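Local atomic coordinates of Rab5 protein, putative (Plasmodium falciparum, PDB entry 3CLV), a protein that is probably a Rab-type member of the Ras-like small G proteins, with a P-loop nucleotide-binding fold, modelled here with guanosine-5'-diphosphate. Residues A[47-52]-A[93-98]; A[177-182]-A[195-200]. One frame throughout, in Å; residues are numbered along the deposited sequence. Where two conformers were deposited one is given.

How the contacts relate
Contact 1 lies at one border of the central six-stranded sheet, where strand 43-50 runs antiparallel to strand 92-99; contact 2 lies at the other border, where strand 179-183 meets helix 191-206. Their centres lie about 13 Å apart, and contact 1 closes along the chain before contact 2 opens. That C-terminal helix joins them: it lies over the sheet and touches both contacts. Ile93 CD1 packs on Ala199 O at 3.4 Å, and Ile97 CD1 on Phe195 CE1 at 3.6 Å. The last helix of the fold therefore bridges the sheet's one antiparallel strand pair and the final strand, closing one hydrophobic layer over the sheet.

Contact 1: A[47-52]-A[93-98]; sequences YVVNLN and IKFDIW
The one antiparallel pairing in the Ras-like sheet, between strands 43-50 and 92-99, is made here by Tyr47, Val48 and Val49 lying against Phe95, Lys94 and Ile93. Tyr47 and Phe95 form a hydrogen-bonded pair, with Phe95 N to Tyr47 O short at 2.6 Å and almost straight at the hydrogen (175°). The return bond, Tyr47 N to Phe95 O, is longer (3.0 Å) and more bent. Val49 and Ile93 repeat the scheme with 2.8 Å from Val49 N to Ile93 O and 2.7 Å from Ile93 N to Val49 O. Between them Val48 and Lys94 make a non-hydrogen-bonded pair, Val48 CG2 lying 4.0 Å from Lys94 CG before the extended lysine chain leads its amine off.

The other face carries the apolar contacts. Val49 holds CG1 anti to its own nitrogen (chi1 174°), which leaves CG2 beside that nitrogen and reaching the edge of the Phe95 ring, 3.6 Å from CE2. Tyr47 offers its CB to the Ile97 CD1 methyl. At the far end Leu51, already past the strand, swings its CD1 to within 3.8 Å of Ile93 CD1. Helix 191-206 lies over this face, with Phe195 edge-to-face on Phe95 and Tyr203 on Leu51. Four backbone bonds thus fix the register of the strands, while the apolar side chains on the helix side tie this border of the sheet into the core; the Val48 and Lys94 side looks away from that helix.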
ATOM      1  N   TYR A  47     -10.418   9.206  -6.584  1.00 21.68           N
ATOM      2  CA  TYR A  47     -11.227  10.399  -6.648  1.00 22.19           C
ATOM      3  C   TYR A  47     -10.306  11.588  -6.776  1.00 22.74           C
ATOM      4  O   TYR A  47      -9.261  11.655  -6.113  1.00 21.93           O
ATOM      5  CB  TYR A  47     -12.115  10.531  -5.406  1.00 22.44           C
ATOM      6  CG  TYR A  47     -13.052  11.709  -5.481  1.00 22.13           C
ATOM      7  CD1 TYR A  47     -14.148  11.690  -6.356  1.00 23.07           C
ATOM      8  CD2 TYR A  47     -12.838  12.848  -4.702  1.00 20.17           C
ATOM      9  CE1 TYR A  47     -15.011  12.755  -6.440  1.00 23.96           C
ATOM     10  CE2 TYR A  47     -13.706  13.933  -4.776  1.00 21.97           C
ATOM     11  CZ  TYR A  47     -14.790  13.874  -5.654  1.00 23.64           C
ATOM     12  OH  TYR A  47     -15.666  14.925  -5.774  1.00 25.89           O
ATOM     13  N   VAL A  48     -10.687  12.522  -7.643  1.00 23.12           N
ATOM     14  CA  VAL A  48      -9.859  13.688  -7.894  1.00 23.94           C
ATOM     15  C   VAL A  48     -10.574  14.940  -7.410  1.00 24.72           C
ATOM     16  O   VAL A  48     -11.748  15.150  -7.703  1.00 24.92           O
ATOM     17  CB  VAL A  48      -9.523  13.822  -9.391  1.00 23.97           C
ATOM     18  CG1 VAL A  48      -8.663  15.059  -9.635  1.00 24.02           C
ATOM     19  CG2 VAL A  48      -8.827  12.566  -9.897  1.00 23.93           C
ATOM     20  N   VAL A  49      -9.867  15.759  -6.651  1.00 25.52           N
ATOM     21  CA  VAL A  49     -10.340  17.088  -6.303  1.00 26.54           C
ATOM     22  C   VAL A  49      -9.429  18.058  -7.038  1.00 28.43           C
ATOM     23  O   VAL A  49      -8.204  17.988  -6.908  1.00 28.22           O
ATOM     24  CB  VAL A  49     -10.240  17.389  -4.776  1.00 25.94           C
ATOM     25  CG1 VAL A  49     -10.620  18.847  -4.487  1.00 24.59           C
ATOM     26  CG2 VAL A  49     -11.116  16.447  -3.954  1.00 26.15           C
ATOM     27  N   ASN A  50     -10.010  18.951  -7.827  1.00 30.46           N
ATOM     28  CA  ASN A  50      -9.227  20.088  -8.308  1.00 33.13           C
ATOM     29  C   ASN A  50      -9.603  21.319  -7.493  1.00 33.77           C
ATOM     30  O   ASN A  50     -10.767  21.732  -7.479  1.00 33.88           O
ATOM     31  CB  ASN A  50      -9.396  20.314  -9.814  1.00 33.79           C
ATOM     32  CG  ASN A  50      -8.475  21.410 -10.346  1.00 35.94           C
ATOM     33  OD1 ASN A  50      -8.790  22.596 -10.242  1.00 37.37           O
ATOM     34  ND2 ASN A  50      -7.331  21.014 -10.911  1.00 36.43           N
ATOM     35  N   LEU A  51      -8.613  21.881  -6.802  1.00 34.99           N
ATOM     36  CA  LEU A  51      -8.852  22.927  -5.809  1.00 36.38           C
ATOM     37  C   LEU A  51      -9.290  24.262  -6.416  1.00 37.63           C
ATOM     38  O   LEU A  51     -10.021  25.019  -5.776  1.00 37.71           O
ATOM     39  CB  LEU A  51      -7.627  23.106  -4.904  1.00 36.34           C
ATOM     40  CG  LEU A  51      -7.395  22.067  -3.790  1.00 35.87           C
ATOM     41  CD1 LEU A  51      -6.158  22.444  -3.012  1.00 36.25           C
ATOM     42  CD2 LEU A  51      -8.589  21.941  -2.838  1.00 34.88           C
ATOM     43  N   ASN A  52      -8.852  24.522  -7.648  1.00 38.99           N
ATOM     44  CA  ASN A  52      -9.290  25.687  -8.430  1.00 40.66           C
ATOM     45  C   ASN A  52     -10.686  25.551  -9.050  1.00 41.50           C
ATOM     46  O   ASN A  52     -11.083  26.400  -9.851  1.00 41.76           O
ATOM     47  CB  ASN A  52      -8.302  25.958  -9.566  1.00 40.67           C
ATOM     48  CG  ASN A  52      -7.012  26.570  -9.089  1.00 41.55           C
ATOM     49  OD1 ASN A  52      -6.993  27.363  -8.147  1.00 44.27           O
ATOM     50  ND2 ASN A  52      -5.918  26.222  -9.752  1.00 41.96           N
ATOM     51  N   ILE A  93      -5.586  17.182  -6.994  1.00 29.74           N
ATOM     52  CA  ILE A  93      -5.273  16.176  -5.983  1.00 26.85           C
ATOM     53  C   ILE A  93      -6.083  14.897  -6.155  1.00 25.32           C
ATOM     54  O   ILE A  93      -7.316  14.901  -6.051  1.00 23.48           O
ATOM     55  CB  ILE A  93      -5.402  16.767  -4.561  1.00 27.16           C
ATOM     56  CG1 ILE A  93      -4.318  17.837  -4.379  1.00 27.97           C
ATOM     57  CG2 ILE A  93      -5.292  15.669  -3.483  1.00 25.90           C
ATOM     58  CD1 ILE A  93      -4.759  19.007  -3.562  1.00 28.57           C
ATOM     59  N   LYS A  94      -5.365  13.813  -6.438  1.00 23.04           N
ATOM     60  CA  LYS A  94      -5.974  12.512  -6.683  1.00 21.85           C
ATOM     61  C   LYS A  94      -5.837  11.605  -5.461  1.00 20.23           C
ATOM     62  O   LYS A  94      -4.735  11.378  -4.963  1.00 19.87           O
ATOM     63  CB  LYS A  94      -5.336  11.871  -7.904  1.00 22.01           C
ATOM     64  CG  LYS A  94      -5.823  10.470  -8.207  1.00 23.91           C
ATOM     65  CD  LYS A  94      -5.246  10.042  -9.538  1.00 26.11           C
ATOM     66  CE  LYS A  94      -5.447   8.571  -9.781  1.00 29.69           C
ATOM     67  NZ  LYS A  94      -5.060   8.255 -11.194  1.00 31.84           N
ATOM     68  N   PHE A  95      -6.975  11.121  -4.968  1.00 18.68           N
ATOM     69  CA  PHE A  95      -7.018  10.225  -3.815  1.00 18.23           C
ATOM     70  C   PHE A  95      -7.084   8.778  -4.271  1.00 18.09           C
ATOM     71  O   PHE A  95      -7.867   8.465  -5.164  1.00 18.08           O
ATOM     72  CB  PHE A  95      -8.241  10.547  -2.938  1.00 18.00           C
ATOM     73  CG  PHE A  95      -8.173  11.904  -2.297  1.00 18.30           C
ATOM     74  CD1 PHE A  95      -7.526  12.077  -1.070  1.00 18.37           C
ATOM     75  CD2 PHE A  95      -8.740  13.014  -2.925  1.00 18.62           C
ATOM     76  CE1 PHE A  95      -7.448  13.337  -0.467  1.00 18.91           C
ATOM     77  CE2 PHE A  95      -8.667  14.287  -2.340  1.00 19.67           C
ATOM     78  CZ  PHE A  95      -8.020  14.450  -1.095  1.00 18.48           C
ATOM     79  N   ASP A  96      -6.244   7.919  -3.684  1.00 17.11           N
ATOM     80  CA  ASP A  96      -6.349   6.484  -3.879  0.50 17.06           C
ATOM     81  C   ASP A  96      -6.934   5.915  -2.583  1.00 16.74           C
ATOM     82  O   ASP A  96      -6.209   5.742  -1.603  1.00 17.38           O
ATOM     83  CB  ASP A  96      -4.965   5.900  -4.212  0.50 16.77           C
ATOM     84  CG  ASP A  96      -4.925   4.370  -4.173  0.50 17.48           C
ATOM     85  OD1 ASP A  96      -5.981   3.702  -4.266  0.50 15.92           O
ATOM     86  OD2 ASP A  96      -3.807   3.827  -4.052  0.50 19.10           O
ATOM     87  N   ILE A  97      -8.239   5.653  -2.583  1.00 16.29           N
ATOM     88  CA  ILE A  97      -8.963   5.278  -1.362  1.00 15.85           C
ATOM     89  C   ILE A  97      -9.025   3.780  -1.154  1.00 15.10           C
ATOM     90  O   ILE A  97      -9.539   3.047  -2.002  1.00 14.61           O
ATOM     91  CB  ILE A  97     -10.391   5.854  -1.374  1.00 16.42           C
ATOM     92  CG1 ILE A  97     -10.323   7.362  -1.661  1.00 18.24           C
ATOM     93  CG2 ILE A  97     -11.079   5.613  -0.032  1.00 17.23           C
ATOM     94  CD1 ILE A  97     -11.587   7.922  -2.339  1.00 20.41           C
ATOM     95  N   TRP A  98      -8.511   3.341  -0.009  1.00 14.94           N
ATOM     96  CA  TRP A  98      -8.540   1.960   0.387  1.00 14.55           C
ATOM     97  C   TRP A  98      -9.549   1.822   1.517  1.00 14.58           C
ATOM     98  O   TRP A  98      -9.284   2.252   2.647  1.00 14.45           O
ATOM     99  CB  TRP A  98      -7.152   1.499   0.876  1.00 14.72           C
ATOM    100  CG  TRP A  98      -6.032   1.508  -0.166  1.00 14.59           C
ATOM    101  CD1 TRP A  98      -5.868   2.375  -1.201  1.00 15.53           C
ATOM    102  CD2 TRP A  98      -4.902   0.631  -0.196  1.00 14.45           C
ATOM    103  NE1 TRP A  98      -4.729   2.067  -1.908  1.00 15.03           N
ATOM    104  CE2 TRP A  98      -4.115   1.002  -1.302  1.00 15.45           C
ATOM    105  CE3 TRP A  98      -4.489  -0.452   0.600  1.00 12.53           C
ATOM    106  CZ2 TRP A  98      -2.926   0.346  -1.626  1.00 16.10           C
ATOM    107  CZ3 TRP A  98      -3.317  -1.101   0.279  1.00 14.11           C
ATOM    108  CH2 TRP A  98      -2.550  -0.706  -0.834  1.00 15.69           C
TER

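Contact 2: A[177-182]-A[195-200]; sequences NLLFIQ and FYMLAE
Met197, on the C-terminal helix, reaches over to Leu179, Phe180 and Ile181 of the outermost strand 179-183. Its CB starts out toward the strand, and chi2 near 180° draws CA, CB, CG and SD out in an extended zigzag, so the first carbons act as a spacer and the sulfur does the touching. Met197 SD rests 3.6 Å from Ile181 CD1 and 4.0 Å from Ile181 CB, the two side chains meeting at a slant. There the chain bends: chi3 of 75° folds CE back along the strand. Met197 CE ends 3.6 Å from the backbone oxygen Phe180 O, and Leu179 CD2 is 4.2 Å from the same CE. One methionine therefore spans three consecutive strand residues, touching side chain, backbone and side chain in turn.

Leu179 answers from the strand. Its CD1 sits over the helix backbone, 3.9 Å from Met197 O, and also meets Leu198 CD2 at 4.2 Å. Leu198 starts off to one side of the strand, and only the tip of its side chain closes in. No hydrogen bond links the two segments; the strand is held by its neighbour instead, the backbones of Leu179 and Ile181 hydrogen-bonding to strand 149-155. The Phe180 ring turns the opposite way, onto Val169 and Gln170 of helix 166-175, so the edge strand has a helix on each face. Leu198 goes on to Ile149 and Ile151, which carries the apolar layer across the sheet.

The strand and helix segments run nearly antiparallel (165°), their axes 9.6 Å apart at closest approach. Such packing of the last strand against the last helix is characteristic of the alpha/beta sandwich of Ras-like G domains, where the C-terminal helix folds back over the sheet.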
ATOM      1  N   ASN A 177      -6.085  17.331  17.293  1.00 22.11           N
ATOM      2  CA  ASN A 177      -5.617  18.018  16.083  1.00 21.52           C
ATOM      3  C   ASN A 177      -6.033  17.277  14.814  1.00 20.54           C
ATOM      4  O   ASN A 177      -5.226  17.015  13.928  1.00 19.95           O
ATOM      5  CB  ASN A 177      -4.096  18.210  16.131  1.00 22.55           C
ATOM      6  CG  ASN A 177      -3.637  18.868  17.424  1.00 23.54           C
ATOM      7  OD1 ASN A 177      -3.103  18.197  18.307  1.00 26.46           O
ATOM      8  ND2 ASN A 177      -3.887  20.169  17.561  1.00 21.88           N
ATOM      9  N   LEU A 178      -7.318  16.943  14.760  1.00 18.90           N
ATOM     10  CA  LEU A 178      -7.912  16.242  13.626  1.00 17.60           C
ATOM     11  C   LEU A 178      -8.799  17.233  12.897  1.00 17.44           C
ATOM     12  O   LEU A 178      -9.350  18.168  13.528  1.00 17.08           O
ATOM     13  CB  LEU A 178      -8.797  15.088  14.131  1.00 17.30           C
ATOM     14  CG  LEU A 178      -8.277  14.167  15.235  1.00 16.28           C
ATOM     15  CD1 LEU A 178      -9.333  13.142  15.609  1.00 16.21           C
ATOM     16  CD2 LEU A 178      -6.986  13.481  14.813  1.00 13.46           C
ATOM     17  N   LEU A 179      -8.920  17.042  11.586  1.00 15.82           N
ATOM     18  CA  LEU A 179     -10.053  17.563  10.840  1.00 16.19           C
ATOM     19  C   LEU A 179     -11.329  16.833  11.288  1.00 15.66           C
ATOM     20  O   LEU A 179     -11.285  15.685  11.760  1.00 14.89           O
ATOM     21  CB  LEU A 179      -9.837  17.391   9.321  1.00 15.57           C
ATOM     22  CG  LEU A 179      -8.611  18.094   8.719  1.00 16.11           C
ATOM     23  CD1 LEU A 179      -8.470  17.749   7.235  1.00 15.88           C
ATOM     24  CD2 LEU A 179      -8.736  19.608   8.892  1.00 16.84           C
ATOM     25  N   PHE A 180     -12.448  17.538  11.214  1.00 16.29           N
ATOM     26  CA  PHE A 180     -13.745  16.965  11.598  1.00 17.02           C
ATOM     27  C   PHE A 180     -14.850  17.398  10.625  1.00 17.18           C
ATOM     28  O   PHE A 180     -14.904  18.547  10.200  1.00 16.21           O
ATOM     29  CB  PHE A 180     -14.090  17.322  13.057  1.00 17.66           C
ATOM     30  CG  PHE A 180     -15.475  16.890  13.484  1.00 19.21           C
ATOM     31  CD1 PHE A 180     -15.719  15.567  13.863  1.00 19.98           C
ATOM     32  CD2 PHE A 180     -16.528  17.801  13.510  1.00 20.49           C
ATOM     33  CE1 PHE A 180     -17.005  15.155  14.250  1.00 21.65           C
ATOM     34  CE2 PHE A 180     -17.827  17.399  13.896  1.00 22.03           C
ATOM     35  CZ  PHE A 180     -18.062  16.079  14.277  1.00 19.96           C
ATOM     36  N   ILE A 181     -15.736  16.464  10.265  1.00 18.14           N
ATOM     37  CA  ILE A 181     -16.861  16.791   9.404  1.00 17.92           C
ATOM     38  C   ILE A 181     -18.068  15.889   9.746  1.00 18.43           C
ATOM     39  O   ILE A 181     -17.904  14.750  10.183  1.00 18.37           O
ATOM     40  CB  ILE A 181     -16.450  16.750   7.898  1.00 18.65           C
ATOM     41  CG1 ILE A 181     -17.550  17.341   6.997  1.00 17.80           C
ATOM     42  CG2 ILE A 181     -15.999  15.315   7.477  1.00 16.57           C
ATOM     43  CD1 ILE A 181     -17.042  17.853   5.681  1.00 17.98           C
ATOM     44  N   GLN A 182     -19.269  16.436   9.610  1.00 18.46           N
ATOM     45  CA  GLN A 182     -20.499  15.679   9.820  1.00 18.37           C
ATOM     46  C   GLN A 182     -21.101  15.410   8.456  1.00 18.12           C
ATOM     47  O   GLN A 182     -21.225  16.328   7.647  1.00 17.90           O
ATOM     48  CB  GLN A 182     -21.486  16.483  10.661  1.00 19.05           C
ATOM     49  CG  GLN A 182     -21.090  16.638  12.117  1.00 20.26           C
ATOM     50  CD  GLN A 182     -22.154  17.381  12.888  1.00 25.11           C
ATOM     51  OE1 GLN A 182     -23.252  16.863  13.079  1.00 27.46           O
ATOM     52  NE2 GLN A 182     -21.850  18.606  13.315  1.00 26.02           N
ATOM     53  N   PHE A 195     -13.283  15.237   1.145  1.00 16.32           N
ATOM     54  CA  PHE A 195     -12.113  15.217   0.309  1.00 16.92           C
ATOM     55  C   PHE A 195     -11.657  16.624  -0.039  1.00 17.59           C
ATOM     56  O   PHE A 195     -10.474  16.835  -0.272  1.00 16.68           O
ATOM     57  CB  PHE A 195     -12.390  14.347  -0.917  1.00 17.07           C
ATOM     58  CG  PHE A 195     -12.574  12.899  -0.554  1.00 16.64           C
ATOM     59  CD1 PHE A 195     -11.470  12.057  -0.446  1.00 16.50           C
ATOM     60  CD2 PHE A 195     -13.841  12.401  -0.241  1.00 17.25           C
ATOM     61  CE1 PHE A 195     -11.626  10.735  -0.088  1.00 17.68           C
ATOM     62  CE2 PHE A 195     -14.018  11.086   0.132  1.00 18.06           C
ATOM     63  CZ  PHE A 195     -12.906  10.241   0.214  1.00 17.99           C
ATOM     64  N   TYR A 196     -12.581  17.589  -0.001  1.00 18.14           N
ATOM     65  CA  TYR A 196     -12.207  19.003  -0.192  1.00 19.36           C
ATOM     66  C   TYR A 196     -11.281  19.434   0.936  1.00 19.31           C
ATOM     67  O   TYR A 196     -10.232  20.046   0.685  1.00 19.13           O
ATOM     68  CB  TYR A 196     -13.433  19.934  -0.225  1.00 20.84           C
ATOM     69  CG  TYR A 196     -14.351  19.756  -1.430  1.00 23.04           C
ATOM     70  CD1 TYR A 196     -13.953  19.022  -2.544  1.00 24.61           C
ATOM     71  CD2 TYR A 196     -15.611  20.353  -1.457  1.00 25.18           C
ATOM     72  CE1 TYR A 196     -14.802  18.856  -3.643  1.00 25.57           C
ATOM     73  CE2 TYR A 196     -16.462  20.193  -2.544  1.00 26.20           C
ATOM     74  CZ  TYR A 196     -16.050  19.444  -3.628  1.00 24.55           C
ATOM     75  OH  TYR A 196     -16.891  19.300  -4.714  1.00 26.88           O
ATOM     76  N   MET A 197     -11.680  19.101   2.165  1.00 18.89           N
ATOM     77  CA  MET A 197     -10.930  19.417   3.377  1.00 19.99           C
ATOM     78  C   MET A 197      -9.553  18.751   3.379  1.00 19.47           C
ATOM     79  O   MET A 197      -8.534  19.403   3.681  1.00 19.41           O
ATOM     80  CB  MET A 197     -11.731  19.012   4.621  1.00 19.52           C
ATOM     81  CG  MET A 197     -12.982  19.900   4.902  1.00 20.70           C
ATOM     82  SD  MET A 197     -13.853  19.425   6.420  1.00 22.22           S
ATOM     83  CE  MET A 197     -12.761  20.061   7.668  1.00 23.58           C
ATOM     84  N   LEU A 198      -9.525  17.458   3.034  1.00 18.74           N
ATOM     85  CA  LEU A 198      -8.269  16.718   2.900  1.00 18.21           C
ATOM     86  C   LEU A 198      -7.352  17.320   1.850  1.00 18.36           C
ATOM     87  O   LEU A 198      -6.162  17.495   2.095  1.00 18.35           O
ATOM     88  CB  LEU A 198      -8.527  15.246   2.555  1.00 17.75           C
ATOM     89  CG  LEU A 198      -9.069  14.360   3.683  1.00 17.05           C
ATOM     90  CD1 LEU A 198      -9.346  12.938   3.163  1.00 13.82           C
ATOM     91  CD2 LEU A 198      -8.078  14.337   4.857  1.00 12.29           C
ATOM     92  N   ALA A 199      -7.901  17.599   0.669  1.00 18.54           N
ATOM     93  CA  ALA A 199      -7.127  18.183  -0.418  1.00 18.85           C
ATOM     94  C   ALA A 199      -6.546  19.559  -0.032  1.00 19.48           C
ATOM     95  O   ALA A 199      -5.364  19.840  -0.309  1.00 18.42           O
ATOM     96  CB  ALA A 199      -7.966  18.256  -1.706  1.00 18.67           C
ATOM     97  N   GLU A 200      -7.361  20.400   0.610  1.00 19.81           N
ATOM     98  CA  GLU A 200      -6.870  21.699   1.139  1.00 21.23           C
ATOM     99  C   GLU A 200      -5.668  21.495   2.080  1.00 20.54           C
ATOM    100  O   GLU A 200      -4.657  22.184   1.991  1.00 20.65           O
ATOM    101  CB  GLU A 200      -7.994  22.454   1.869  1.00 21.11           C
ATOM    102  CG  GLU A 200      -9.115  22.944   0.945  1.00 22.07           C
ATOM    103  CD  GLU A 200     -10.391  23.356   1.682  0.50 22.61           C
ATOM    104  OE1 GLU A 200     -10.576  23.010   2.872  0.50 24.43           O
ATOM    105  OE2 GLU A 200     -11.234  24.025   1.050  0.50 25.90           O
TER